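Local coordinates for protein ArsC family reductase (PDB 1RW1) that probably acts as a glutathione-dependent thiol reductase of the ArsC family, built on a thioredoxin fold, at residues V35-D38 against R39-R43. Sequence-based numbering, arbitrary orientation.
Sequences VGID and REHLR
Asp38 caps helix 39-49: the extended chain of Ile37 and Asp38 turns directly into its first coil, where Leu42 N gives a weak, long bond to Asp38 O (3.3 Å). With chi1 at 69°, CG of Asp38 is flanked by both backbone neighbours of CA, which helps turn the carboxylate back toward the first turn of the helix. Asp38 OD1 then accepts two hydrogen bonds from one residue, His41 N at 3.0 Å and His41 ND1 at 2.9 Å. The two donors arrive from opposite faces of the carboxylate, the amide on the syn side, while OD1 itself lies almost exactly in the imidazole plane. This grip fixes the rotation of the ring, whose NE2 is hydrogen-bonded to Tyr5 OH. Ile37 CD1 approaches the same ring obliquely, 4.1 Å from the centroid of the His41 ring, in an off-centre CH-pi contact. Glu40 OE1 lies 4.3 Å from Asp38 OD1, a proximity probably eased by the salt bridge of Glu40 to Arg44. Leu42 packs against Ile79 and Met82 of helix 75-84. The arrangement is a helix N-cap extended by a His-carboxylate hydrogen bond, at the surface where the loop after helix 32-35 enters helix 39-49.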
loop_
_atom_site.group_PDB
_atom_site.type_symbol
_atom_site.label_atom_id
_atom_site.label_comp_id
_atom_site.label_asym_id
_atom_site.label_seq_id
_atom_site.Cartn_x
_atom_site.Cartn_y
_atom_site.Cartn_z
ATOM N N VAL A 35 5.416 9.994 8.168
ATOM C CA VAL A 35 6.261 9.050 8.898
ATOM C C VAL A 35 7.077 8.111 8.012
ATOM O O VAL A 35 7.823 7.286 8.525
ATOM C CB VAL A 35 5.450 8.229 9.926
ATOM C CG1 VAL A 35 4.851 9.145 10.991
ATOM C CG2 VAL A 35 4.388 7.388 9.247
ATOM N N GLY A 36 6.990 8.221 6.697
ATOM C CA GLY A 36 7.748 7.338 5.835
ATOM C C GLY A 36 7.268 5.894 5.916
ATOM O O GLY A 36 6.093 5.620 6.196
ATOM N N ILE A 37 8.173 4.951 5.641
ATOM C CA ILE A 37 7.897 3.503 5.721
ATOM C C ILE A 37 9.253 2.813 5.874
ATOM O O ILE A 37 10.291 3.405 5.596
ATOM C CB ILE A 37 7.159 3.012 4.462
ATOM C CG1 ILE A 37 6.489 1.638 4.649
ATOM C CG2 ILE A 37 8.122 2.960 3.264
ATOM C CD1 ILE A 37 5.559 1.502 5.851
ATOM N N ASP A 38 9.233 1.551 6.290
ATOM C CA ASP A 38 10.466 0.813 6.483
ATOM C C ASP A 38 10.427 -0.540 5.773
ATOM O O ASP A 38 9.387 -1.000 5.288
ATOM C CB ASP A 38 10.771 0.646 7.977
ATOM C CG ASP A 38 9.801 -0.286 8.666
ATOM O OD1 ASP A 38 8.895 -0.851 8.051
ATOM O OD2 ASP A 38 9.975 -0.641 9.828
ATOM N N ARG A 39 11.576 -1.193 5.731
ATOM C CA ARG A 39 11.709 -2.452 5.024
ATOM C C ARG A 39 10.917 -3.555 5.685
ATOM O O ARG A 39 10.474 -4.475 5.005
ATOM C CB ARG A 39 13.141 -2.907 4.956
ATOM C CG ARG A 39 13.959 -2.256 3.988
ATOM C CD ARG A 39 15.257 -3.030 3.802
ATOM N NE ARG A 39 16.178 -2.247 3.021
ATOM C CZ ARG A 39 17.014 -1.380 3.534
ATOM N NH1 ARG A 39 17.081 -1.195 4.848
ATOM N NH2 ARG A 39 17.773 -0.680 2.720
ATOM N N GLU A 40 10.760 -3.515 7.003
ATOM C CA GLU A 40 10.052 -4.569 7.677
ATOM C C GLU A 40 8.616 -4.679 7.160
ATOM O O GLU A 40 8.123 -5.776 6.871
ATOM C CB GLU A 40 10.130 -4.372 9.198
ATOM C CG GLU A 40 9.583 -5.547 9.981
ATOM C CD GLU A 40 8.082 -5.511 10.163
ATOM O OE1 GLU A 40 7.469 -4.450 9.999
ATOM O OE2 GLU A 40 7.496 -6.562 10.466
ATOM N N HIS A 41 7.942 -3.547 6.992
ATOM C CA HIS A 41 6.600 -3.548 6.435
ATOM C C HIS A 41 6.601 -4.065 5.015
ATOM O O HIS A 41 5.793 -4.904 4.639
ATOM C CB HIS A 41 6.040 -2.121 6.426
ATOM C CG HIS A 41 5.407 -1.746 7.695
ATOM N ND1 HIS A 41 6.073 -1.172 8.746
ATOM C CD2 HIS A 41 4.117 -1.891 8.075
ATOM C CE1 HIS A 41 5.179 -0.919 9.701
ATOM N NE2 HIS A 41 4.001 -1.393 9.334
ATOM N N LEU A 42 7.485 -3.513 4.189
ATOM C CA LEU A 42 7.503 -3.870 2.784
ATOM C C LEU A 42 7.775 -5.350 2.569
ATOM O O LEU A 42 7.167 -5.982 1.688
ATOM C CB LEU A 42 8.510 -3.034 2.020
ATOM C CG LEU A 42 8.200 -1.533 2.002
ATOM C CD1 LEU A 42 9.387 -0.770 1.486
ATOM C CD2 LEU A 42 6.975 -1.249 1.153
ATOM N N ARG A 43 8.677 -5.926 3.350
ATOM C CA ARG A 43 8.953 -7.358 3.246
ATOM C C ARG A 43 7.732 -8.194 3.574
ATOM O O ARG A 43 7.473 -9.195 2.907
ATOM C CB ARG A 43 10.089 -7.744 4.188
ATOM C CG ARG A 43 11.433 -7.314 3.722
ATOM C CD ARG A 43 12.499 -7.439 4.781
ATOM N NE ARG A 43 13.806 -7.223 4.166
ATOM C CZ ARG A 43 14.879 -6.768 4.799
ATOM N NH1 ARG A 43 14.818 -6.465 6.089
ATOM N NH2 ARG A 43 16.021 -6.613 4.136
#